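Local coordinates for protein chlorella virus DNA ligase-adenylate (Chlorella virus, PDB 1FVI) that probably seals nicks in duplex DNA, using ATP to form a covalent enzyme-adenylate intermediate before joining the strands, at residues Cys21-Lys26 with Val139-Ile144; Pro25-Ile30 with Lys157-Val162; Gln149-Val154 with Met186-Asp191. The protein carries 1 engineered substitution. One frame throughout, in Å; residues are numbered along the deposited sequence.

Overall arrangement
Near the N terminus, strand 21-25 pairs with strand 139-141 in interaction 1. That pairing closes a loop of 112 residues, which holds all the strands of the other mixed sheet of the domain. P25 and K26 carry the chain on into interaction 2, where segment 25-30 meets 157-162 across 126 residues. Helix 144-156 lies between the two return segments, following strand 139-141 and leading into 157-162. In interaction 3 this helix receives segment 186-191, closing a short loop of 31 residues. Interactions 1 and 3 are in series, whereas 2 and 3 cross. Interactions 1 and 2 both touch AMP. Together the contacts tie the sheet of the nucleotidyltransferase domain to its helix and to the link with the OB-like domain.

Interaction 1: residues Cys21-Lys26 with Val139-Ile144; sequences CLATPK and VEINNI. With AMP (adenosine monophosphate), chain C.
The carbonyl oxygen of V139 is met by two neighbours on the facing strand. A23 N gives it a backbone hydrogen bond of 2.7 Å, and L22 CA adds a CH...O contact at 3.3 Å. V139 N returns a bond to A23 O. Two residues along, I141 N binds C21 O at 2.9 Å, while C21 N binds I141 O at 3.2 Å. A23-V139 and C21-I141 are therefore hydrogen-bonded antiparallel pairs, with L22-E140 the non-hydrogen-bonded pair between them. C21, A23, V139 and I141 point to one face. There C21 SG lies against I141 CB, and A23 CB reaches I141 CG1 at 4.0 Å. On the other face L22 CD2 touches E140 CB. The strand then leaves its partner for the nucleotide. T24 OG1 accepts a hydrogen bond from AMP N6 at 2.9 Å, and P25 O accepts a second one from the same amino group. Strand 139-141 is the outermost on its side of the five-stranded sheet, and strand 162-165 flanks 21-25 on the other side. Y150 of helix 144-156 packs on A23, and Y108 and I109 of helix 108-121 pack on L22.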
loop_
_atom_site.group_PDB
_atom_site.type_symbol
_atom_site.label_atom_id
_atom_site.label_comp_id
_atom_site.label_asym_id
_atom_site.label_seq_id
_atom_site.Cartn_x
_atom_site.Cartn_y
_atom_site.Cartn_z
ATOM N N CYS A 21 -11.831 13.595 -3.398
ATOM C CA CYS A 21 -11.816 12.234 -2.846
ATOM C C CYS A 21 -10.594 11.986 -1.948
ATOM O O CYS A 21 -9.605 12.709 -2.024
ATOM C CB CYS A 21 -11.895 11.170 -3.969
ATOM S SG CYS A 21 -10.372 10.897 -4.952
ATOM N N LEU A 22 -10.721 10.997 -1.064
ATOM C CA LEU A 22 -9.679 10.606 -0.122
ATOM C C LEU A 22 -9.022 9.269 -0.475
ATOM O O LEU A 22 -9.642 8.212 -0.385
ATOM C CB LEU A 22 -10.262 10.569 1.295
ATOM C CG LEU A 22 -10.775 11.934 1.778
ATOM C CD1 LEU A 22 -11.513 11.798 3.113
ATOM C CD2 LEU A 22 -9.602 12.898 1.915
ATOM N N ALA A 23 -7.734 9.307 -0.797
ATOM C CA ALA A 23 -7.042 8.090 -1.209
ATOM C C ALA A 23 -6.018 7.501 -0.252
ATOM O O ALA A 23 -5.423 8.203 0.557
ATOM C CB ALA A 23 -6.403 8.306 -2.593
ATOM N N THR A 24 -5.847 6.185 -0.340
ATOM C CA THR A 24 -4.872 5.464 0.465
ATOM C C THR A 24 -4.271 4.404 -0.456
ATOM O O THR A 24 -4.769 4.189 -1.567
ATOM C CB THR A 24 -5.492 4.794 1.741
ATOM O OG1 THR A 24 -6.629 4.003 1.379
ATOM C CG2 THR A 24 -5.873 5.852 2.803
ATOM N N PRO A 25 -3.144 3.791 -0.047
ATOM C CA PRO A 25 -2.507 2.767 -0.877
ATOM C C PRO A 25 -3.166 1.404 -0.797
ATOM O O PRO A 25 -3.608 0.973 0.272
ATOM C CB PRO A 25 -1.088 2.723 -0.329
ATOM C CG PRO A 25 -1.290 3.006 1.111
ATOM C CD PRO A 25 -2.279 4.149 1.091
ATOM N N LYS A 26 -3.274 0.749 -1.948
ATOM C CA LYS A 26 -3.849 -0.587 -2.003
ATOM C C LYS A 26 -2.786 -1.552 -1.438
ATOM O O LYS A 26 -1.731 -1.773 -2.038
ATOM C CB LYS A 26 -4.219 -0.948 -3.447
ATOM C CG LYS A 26 -5.089 -2.199 -3.638
ATOM C CD LYS A 26 -5.449 -2.336 -5.112
ATOM C CE LYS A 26 -6.522 -3.394 -5.397
ATOM N NZ LYS A 26 -6.126 -4.802 -5.066
ATOM N N VAL A 139 -5.127 10.802 1.641
ATOM C CA VAL A 139 -4.630 11.959 0.914
ATOM C C VAL A 139 -5.830 12.536 0.181
ATOM O O VAL A 139 -6.630 11.783 -0.347
ATOM C CB VAL A 139 -3.606 11.528 -0.170
ATOM C CG1 VAL A 139 -3.240 12.707 -1.054
ATOM C CG2 VAL A 139 -2.366 10.954 0.474
ATOM N N GLU A 140 -5.979 13.855 0.183
ATOM C CA GLU A 140 -7.073 14.485 -0.541
ATOM C C GLU A 140 -6.581 14.737 -1.968
ATOM O O GLU A 140 -5.583 15.414 -2.173
ATOM C CB GLU A 140 -7.499 15.798 0.114
ATOM C CG GLU A 140 -8.637 16.511 -0.624
ATOM C CD GLU A 140 -9.105 17.784 0.080
ATOM O OE1 GLU A 140 -10.338 18.018 0.137
ATOM O OE2 GLU A 140 -8.240 18.546 0.576
ATOM N N ILE A 141 -7.248 14.106 -2.933
ATOM C CA ILE A 141 -6.917 14.221 -4.350
ATOM C C ILE A 141 -8.019 15.101 -4.960
ATOM O O ILE A 141 -9.207 14.888 -4.693
ATOM C CB ILE A 141 -6.903 12.807 -5.029
ATOM C CG1 ILE A 141 -5.905 11.876 -4.327
ATOM C CG2 ILE A 141 -6.648 12.914 -6.527
ATOM C CD1 ILE A 141 -4.460 12.302 -4.428
ATOM N N ASN A 142 -7.629 16.056 -5.805
ATOM C CA ASN A 142 -8.580 16.981 -6.400
ATOM C C ASN A 142 -8.888 16.803 -7.864
ATOM O O ASN A 142 -9.907 17.306 -8.344
ATOM C CB ASN A 142 -8.107 18.410 -6.176
ATOM C CG ASN A 142 -8.106 18.799 -4.719
ATOM O OD1 ASN A 142 -9.039 18.490 -3.971
ATOM N ND2 ASN A 142 -7.059 19.484 -4.305
ATOM N N ASN A 143 -7.993 16.132 -8.586
ATOM C CA ASN A 143 -8.170 15.925 -10.026
ATOM C C ASN A 143 -7.487 14.642 -10.533
ATOM O O ASN A 143 -6.760 13.964 -9.785
ATOM C CB ASN A 143 -7.687 17.165 -10.825
ATOM C CG ASN A 143 -6.243 17.563 -10.505
ATOM O OD1 ASN A 143 -5.983 18.635 -9.946
ATOM N ND2 ASN A 143 -5.308 16.697 -10.845
ATOM N N ILE A 144 -7.742 14.309 -11.800
ATOM C CA ILE A 144 -7.180 13.108 -12.431
ATOM C C ILE A 144 -5.638 13.054 -12.435
ATOM O O ILE A 144 -5.050 12.005 -12.191
ATOM C CB ILE A 144 -7.757 12.934 -13.867
ATOM C CG1 ILE A 144 -9.241 12.567 -13.766
ATOM C CG2 ILE A 144 -6.928 11.911 -14.675
ATOM C CD1 ILE A 144 -9.953 12.492 -15.062
HETATM P P AMP C . -7.089 -5.900 -4.871
HETATM O O1P AMP C . -8.023 -6.204 -5.953
HETATM O O3P AMP C . -6.529 -7.356 -4.593
HETATM O "O5'" AMP C . -7.842 -5.604 -3.602
HETATM C "C5'" AMP C . -7.093 -5.427 -2.302
HETATM C "C4'" AMP C . -7.904 -5.835 -1.092
HETATM O "O4'" AMP C . -7.262 -5.237 0.038
HETATM C "C3'" AMP C . -9.358 -5.311 -1.105
HETATM O "O3'" AMP C . -10.320 -6.227 -0.581
HETATM C "C2'" AMP C . -9.338 -4.125 -0.203
HETATM O "O2'" AMP C . -10.594 -3.981 0.449
HETATM C "C1'" AMP C . -8.131 -4.367 0.722
HETATM N N9 AMP C . -7.424 -3.129 0.986
HETATM C C8 AMP C . -6.064 -2.968 0.839
HETATM N N7 AMP C . -5.713 -1.751 1.143
HETATM C C5 AMP C . -6.861 -1.062 1.506
HETATM C C6 AMP C . -7.107 0.255 1.924
HETATM N N6 AMP C . -6.125 1.178 2.049
HETATM N N1 AMP C . -8.387 0.565 2.197
HETATM C C2 AMP C . -9.335 -0.337 2.071
HETATM N N3 AMP C . -9.249 -1.614 1.688
HETATM C C4 AMP C . -7.960 -1.961 1.403
#

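Interaction 2: residues Pro25-Ile30 with Lys157-Val162; sequences PKIAGI and KGFEGV. Engineered in segment 25-30: A28 (natural residue Asp). With AMP (adenosine monophosphate), chain C.
K26 holds its CG anti to the backbone N (chi1 -168°), which lays the chain across E160, whose CB lies 3.9 Å from K26 CG. The K26 chain runs straight until a bend at chi4 (-64°) delivers NZ to the phosphate. F159 takes the other course: its CG stands beside the backbone N, and the ring slides under the proline. P25 CB sits over one ring face, 3.5 Å from F159 CG, in a CH-pi contact displaced toward the rim. I27 CG1 approaches F159 CE2 more loosely, at 4.1 Å, the two side chains running alongside one another.

Two backbone bonds, one from its N and one to its O, tie K26 to 157-162. K26 N donates to G161 O at 2.8 Å, reaching it from above the carbonyl plane. E160 N donates to K26 O in the carbonyl plane. A28, an engineered residue that is Asp in the natural sequence, touches E160 CG with its CB. A water gives a 2.5 Å bond to E160 OE2 and has a weak link to K26 NZ.

K26 NZ is covalently bonded to the phosphorus of AMP. I27 N donates to adenine N7 at 3.0 Å, so consecutive residues hold the two ends of the nucleotide. K185 also binds AMP. Residues 26-29 correspond to the KxDG signature (motif I) of covalent nucleotidyltransferases, with the Asp replaced, and E160-G161-V162 to their motif IV; together they form part of the adenylation site.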
loop_
_atom_site.group_PDB
_atom_site.type_symbol
_atom_site.label_atom_id
_atom_site.label_comp_id
_atom_site.label_asym_id
_atom_site.label_seq_id
_atom_site.Cartn_x
_atom_site.Cartn_y
_atom_site.Cartn_z
ATOM N N PRO A 25 -3.144 3.791 -0.047
ATOM C CA PRO A 25 -2.507 2.767 -0.877
ATOM C C PRO A 25 -3.166 1.404 -0.797
ATOM O O PRO A 25 -3.608 0.973 0.272
ATOM C CB PRO A 25 -1.088 2.723 -0.329
ATOM C CG PRO A 25 -1.290 3.006 1.111
ATOM C CD PRO A 25 -2.279 4.149 1.091
ATOM N N LYS A 26 -3.274 0.749 -1.948
ATOM C CA LYS A 26 -3.849 -0.587 -2.003
ATOM C C LYS A 26 -2.786 -1.552 -1.438
ATOM O O LYS A 26 -1.731 -1.773 -2.038
ATOM C CB LYS A 26 -4.219 -0.948 -3.447
ATOM C CG LYS A 26 -5.089 -2.199 -3.638
ATOM C CD LYS A 26 -5.449 -2.336 -5.112
ATOM C CE LYS A 26 -6.522 -3.394 -5.397
ATOM N NZ LYS A 26 -6.126 -4.802 -5.066
ATOM N N ILE A 27 -3.050 -2.070 -0.242
ATOM C CA ILE A 27 -2.134 -2.992 0.420
ATOM C C ILE A 27 -2.414 -4.474 0.098
ATOM O O ILE A 27 -3.574 -4.940 0.080
ATOM C CB ILE A 27 -2.174 -2.786 1.975
ATOM C CG1 ILE A 27 -1.821 -1.347 2.321
ATOM C CG2 ILE A 27 -1.233 -3.758 2.692
ATOM C CD1 ILE A 27 -2.478 -0.872 3.576
ATOM N N ALA A 28 -1.327 -5.190 -0.176
ATOM C CA ALA A 28 -1.366 -6.616 -0.443
ATOM C C ALA A 28 -1.110 -7.214 0.943
ATOM O O ALA A 28 0.017 -7.198 1.442
ATOM C CB ALA A 28 -0.245 -7.005 -1.409
ATOM N N GLY A 29 -2.167 -7.649 1.611
ATOM C CA GLY A 29 -1.977 -8.206 2.933
ATOM C C GLY A 29 -3.177 -8.980 3.442
ATOM O O GLY A 29 -4.029 -9.428 2.667
ATOM N N ILE A 30 -3.235 -9.139 4.759
ATOM C CA ILE A 30 -4.323 -9.868 5.386
ATOM C C ILE A 30 -5.247 -8.882 6.079
ATOM O O ILE A 30 -4.836 -8.182 7.025
ATOM C CB ILE A 30 -3.778 -10.918 6.411
ATOM C CG1 ILE A 30 -2.762 -11.845 5.725
ATOM C CG2 ILE A 30 -4.936 -11.764 7.015
ATOM C CD1 ILE A 30 -3.350 -12.658 4.521
ATOM N N LYS A 157 6.340 2.894 -3.925
ATOM C CA LYS A 157 6.580 2.475 -2.548
ATOM C C LYS A 157 6.319 0.977 -2.367
ATOM O O LYS A 157 6.506 0.417 -1.279
ATOM C CB LYS A 157 5.777 3.334 -1.564
ATOM C CG LYS A 157 6.259 4.776 -1.506
ATOM C CD LYS A 157 5.297 5.638 -0.703
ATOM C CE LYS A 157 5.691 7.113 -0.718
ATOM N NZ LYS A 157 5.576 7.733 -2.069
ATOM N N GLY A 158 5.919 0.327 -3.453
ATOM C CA GLY A 158 5.687 -1.106 -3.416
ATOM C C GLY A 158 4.262 -1.588 -3.218
ATOM O O GLY A 158 4.053 -2.783 -3.032
ATOM N N PHE A 159 3.295 -0.672 -3.251
ATOM C CA PHE A 159 1.879 -1.025 -3.090
ATOM C C PHE A 159 1.257 -1.459 -4.426
ATOM O O PHE A 159 1.832 -1.236 -5.494
ATOM C CB PHE A 159 1.097 0.150 -2.483
ATOM C CG PHE A 159 1.581 0.553 -1.111
ATOM C CD1 PHE A 159 2.277 1.742 -0.925
ATOM C CD2 PHE A 159 1.374 -0.276 -0.015
ATOM C CE1 PHE A 159 2.770 2.101 0.336
ATOM C CE2 PHE A 159 1.858 0.067 1.248
ATOM C CZ PHE A 159 2.560 1.259 1.425
ATOM N N GLU A 160 0.062 -2.034 -4.358
ATOM C CA GLU A 160 -0.661 -2.553 -5.531
ATOM C C GLU A 160 -1.325 -1.525 -6.439
ATOM O O GLU A 160 -1.503 -1.762 -7.628
ATOM C CB GLU A 160 -1.767 -3.534 -5.084
ATOM C CG GLU A 160 -1.311 -4.800 -4.378
ATOM C CD GLU A 160 -0.446 -5.676 -5.260
ATOM O OE1 GLU A 160 0.801 -5.626 -5.124
ATOM O OE2 GLU A 160 -1.011 -6.418 -6.090
ATOM N N GLY A 161 -1.776 -0.429 -5.858
ATOM C CA GLY A 161 -2.472 0.579 -6.622
ATOM C C GLY A 161 -3.094 1.457 -5.574
ATOM O O GLY A 161 -2.539 1.569 -4.476
ATOM N N VAL A 162 -4.263 2.029 -5.855
ATOM C CA VAL A 162 -4.907 2.918 -4.882
ATOM C C VAL A 162 -6.353 2.621 -4.500
ATOM O O VAL A 162 -7.120 2.005 -5.254
ATOM C CB VAL A 162 -4.697 4.456 -5.236
ATOM C CG1 VAL A 162 -3.825 4.635 -6.494
ATOM C CG2 VAL A 162 -6.005 5.210 -5.350
HETATM P P AMP C . -7.089 -5.900 -4.871
HETATM O O1P AMP C . -8.023 -6.204 -5.953
HETATM O O3P AMP C . -6.529 -7.356 -4.593
HETATM O "O5'" AMP C . -7.842 -5.604 -3.602
HETATM C "C5'" AMP C . -7.093 -5.427 -2.302
HETATM C "C4'" AMP C . -7.904 -5.835 -1.092
HETATM O "O4'" AMP C . -7.262 -5.237 0.038
HETATM C "C3'" AMP C . -9.358 -5.311 -1.105
HETATM O "O3'" AMP C . -10.320 -6.227 -0.581
HETATM C "C2'" AMP C . -9.338 -4.125 -0.203
HETATM O "O2'" AMP C . -10.594 -3.981 0.449
HETATM C "C1'" AMP C . -8.131 -4.367 0.722
HETATM N N9 AMP C . -7.424 -3.129 0.986
HETATM C C8 AMP C . -6.064 -2.968 0.839
HETATM N N7 AMP C . -5.713 -1.751 1.143
HETATM C C5 AMP C . -6.861 -1.062 1.506
HETATM C C6 AMP C . -7.107 0.255 1.924
HETATM N N6 AMP C . -6.125 1.178 2.049
HETATM N N1 AMP C . -8.387 0.565 2.197
HETATM C C2 AMP C . -9.335 -0.337 2.071
HETATM N N3 AMP C . -9.249 -1.614 1.688
HETATM C C4 AMP C . -7.960 -1.961 1.403
HETATM O O HOH W 1 -3.403 -6.167 -6.595
#

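Interaction 3: residues Gln149-Val154 with Met186-Asp191; sequences QYERDV and MKQFKD
The planes of the F189 ring and the E151 carboxylate are tilted 27° to each other, with E151 CG over one ring face. This is a CH-pi contact, CG standing 4.1 Å from the ring centroid. R152 reaches the far end of the same ring, its CB 3.7 Å from F189 CZ. The R152 guanidinium itself turns away: Q149 CA lies over one of its faces, and the carboxylate of D153 meets its edge. R152 NE binds D153 OD1 there in a salt bridge of 3.2 Å.

E151 is extended, its backbone N and CG lying trans across the first side-chain bond (chi1 -179°), and its carboxylate reaches past the ring to the facing backbone. OE1 accepts F189 N at 2.9 Å, from above the carboxylate plane. OE2 accepts Q188 N at the same distance, through its syn lone pair. Two successive backbone N-H groups are thus gripped by one buried carboxylate. K185-M186-K187 fits the K-x-K pattern of motif V in covalent nucleotidyltransferases, and the chain goes on from here into strand 190-201 of the OB-like domain. E151 joins helix 144-156 to the segment leading into that strand. M186 CE lies 3.4 Å from E151 OE2, and V162 lies beside both residues. L148 and L155 of helix 144-156 add to the packing on F189. Q188 NE2 is bonded to E12 O, and on strand 190-201 D191 forms a salt bridge with K273.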
loop_
_atom_site.group_PDB
_atom_site.type_symbol
_atom_site.label_atom_id
_atom_site.label_comp_id
_atom_site.label_asym_id
_atom_site.label_seq_id
_atom_site.Cartn_x
_atom_site.Cartn_y
_atom_site.Cartn_z
ATOM N N GLN A 149 -0.658 10.627 -10.392
ATOM C CA GLN A 149 0.618 10.892 -9.735
ATOM C C GLN A 149 0.642 10.098 -8.438
ATOM O O GLN A 149 1.681 9.556 -8.050
ATOM C CB GLN A 149 0.795 12.381 -9.440
ATOM C CG GLN A 149 0.779 13.265 -10.686
ATOM C CD GLN A 149 0.975 14.750 -10.384
ATOM O OE1 GLN A 149 2.046 15.300 -10.631
ATOM N NE2 GLN A 149 -0.064 15.404 -9.874
ATOM N N TYR A 150 -0.526 9.997 -7.799
ATOM C CA TYR A 150 -0.653 9.253 -6.554
ATOM C C TYR A 150 -0.397 7.745 -6.744
ATOM O O TYR A 150 0.284 7.115 -5.914
ATOM C CB TYR A 150 -2.028 9.508 -5.918
ATOM C CG TYR A 150 -2.150 8.868 -4.565
ATOM C CD1 TYR A 150 -1.382 9.332 -3.490
ATOM C CD2 TYR A 150 -2.977 7.760 -4.362
ATOM C CE1 TYR A 150 -1.425 8.707 -2.259
ATOM C CE2 TYR A 150 -3.026 7.124 -3.120
ATOM C CZ TYR A 150 -2.240 7.603 -2.082
ATOM O OH TYR A 150 -2.196 6.962 -0.879
ATOM N N GLU A 151 -0.915 7.178 -7.845
ATOM C CA GLU A 151 -0.730 5.751 -8.143
ATOM C C GLU A 151 0.755 5.475 -8.388
ATOM O O GLU A 151 1.284 4.476 -7.896
ATOM C CB GLU A 151 -1.563 5.285 -9.360
ATOM C CG GLU A 151 -1.384 3.765 -9.643
ATOM C CD GLU A 151 -2.399 3.138 -10.604
ATOM O OE1 GLU A 151 -2.125 2.029 -11.103
ATOM O OE2 GLU A 151 -3.475 3.717 -10.848
ATOM N N ARG A 152 1.401 6.342 -9.178
ATOM C CA ARG A 152 2.836 6.238 -9.454
ATOM C C ARG A 152 3.608 6.225 -8.120
ATOM O O ARG A 152 4.471 5.376 -7.887
ATOM C CB ARG A 152 3.289 7.447 -10.277
ATOM C CG ARG A 152 4.809 7.586 -10.415
ATOM C CD ARG A 152 5.234 9.039 -10.627
ATOM N NE ARG A 152 4.801 9.916 -9.539
ATOM C CZ ARG A 152 4.693 11.242 -9.632
ATOM N NH1 ARG A 152 4.995 11.868 -10.760
ATOM N NH2 ARG A 152 4.205 11.946 -8.618
ATOM N N ASP A 153 3.280 7.168 -7.240
ATOM C CA ASP A 153 3.935 7.273 -5.933
ATOM C C ASP A 153 3.760 6.008 -5.130
ATOM O O ASP A 153 4.714 5.423 -4.620
ATOM C CB ASP A 153 3.351 8.449 -5.148
ATOM C CG ASP A 153 3.874 9.785 -5.633
ATOM O OD1 ASP A 153 4.897 9.792 -6.355
ATOM O OD2 ASP A 153 3.273 10.831 -5.292
ATOM N N VAL A 154 2.504 5.606 -5.020
ATOM C CA VAL A 154 2.098 4.416 -4.297
ATOM C C VAL A 154 2.773 3.145 -4.850
ATOM O O VAL A 154 3.294 2.324 -4.086
ATOM C CB VAL A 154 0.527 4.396 -4.241
ATOM C CG1 VAL A 154 -0.042 3.060 -4.567
ATOM C CG2 VAL A 154 0.070 4.923 -2.891
ATOM N N MET A 186 -8.463 1.064 -7.518
ATOM C CA MET A 186 -7.948 1.554 -8.776
ATOM C C MET A 186 -6.553 1.071 -9.131
ATOM O O MET A 186 -5.619 1.195 -8.359
ATOM C CB MET A 186 -7.963 3.081 -8.759
ATOM C CG MET A 186 -7.255 3.710 -9.938
ATOM S SD MET A 186 -7.208 5.481 -9.864
ATOM C CE MET A 186 -5.669 5.702 -9.186
ATOM N N LYS A 187 -6.446 0.493 -10.313
ATOM C CA LYS A 187 -5.181 0.017 -10.846
ATOM C C LYS A 187 -5.223 0.475 -12.305
ATOM O O LYS A 187 -5.626 -0.256 -13.199
ATOM C CB LYS A 187 -5.066 -1.507 -10.688
ATOM C CG LYS A 187 -4.912 -1.953 -9.222
ATOM C CD LYS A 187 -5.140 -3.443 -9.033
ATOM C CE LYS A 187 -4.052 -4.277 -9.670
ATOM N NZ LYS A 187 -4.314 -5.740 -9.511
ATOM N N GLN A 188 -4.903 1.749 -12.499
ATOM C CA GLN A 188 -4.935 2.354 -13.814
ATOM C C GLN A 188 -3.640 2.225 -14.605
ATOM O O GLN A 188 -3.656 2.402 -15.818
ATOM C CB GLN A 188 -5.353 3.821 -13.703
ATOM C CG GLN A 188 -6.792 4.034 -13.222
ATOM C CD GLN A 188 -7.846 3.711 -14.278
ATOM O OE1 GLN A 188 -7.843 4.278 -15.368
ATOM N NE2 GLN A 188 -8.766 2.827 -13.943
ATOM N N PHE A 189 -2.530 1.906 -13.936
ATOM C CA PHE A 189 -1.248 1.757 -14.631
ATOM C C PHE A 189 -1.169 0.414 -15.337
ATOM O O PHE A 189 -1.738 -0.576 -14.871
ATOM C CB PHE A 189 -0.044 1.953 -13.700
ATOM C CG PHE A 189 0.296 3.391 -13.435
ATOM C CD1 PHE A 189 -0.703 4.345 -13.320
ATOM C CD2 PHE A 189 1.614 3.777 -13.223
ATOM C CE1 PHE A 189 -0.398 5.663 -12.989
ATOM C CE2 PHE A 189 1.935 5.112 -12.888
ATOM C CZ PHE A 189 0.930 6.047 -12.770
ATOM N N LYS A 190 -0.442 0.408 -16.452
ATOM C CA LYS A 190 -0.269 -0.755 -17.322
ATOM C C LYS A 190 1.070 -1.428 -17.069
ATOM O O LYS A 190 2.040 -0.759 -16.744
ATOM C CB LYS A 190 -0.328 -0.259 -18.771
ATOM C CG LYS A 190 -0.683 -1.272 -19.835
ATOM C CD LYS A 190 -0.910 -0.526 -21.155
ATOM C CE LYS A 190 -1.532 -1.391 -22.246
ATOM N NZ LYS A 190 -0.559 -2.336 -22.850
ATOM N N ASP A 191 1.109 -2.747 -17.233
ATOM C CA ASP A 191 2.316 -3.540 -17.058
ATOM C C ASP A 191 3.063 -3.687 -18.371
ATOM O O ASP A 191 2.484 -4.067 -19.393
ATOM C CB ASP A 191 1.972 -4.937 -16.570
ATOM C CG ASP A 191 1.573 -4.961 -15.134
ATOM O OD1 ASP A 191 2.402 -4.581 -14.276
ATOM O OD2 ASP A 191 0.423 -5.361 -14.867
#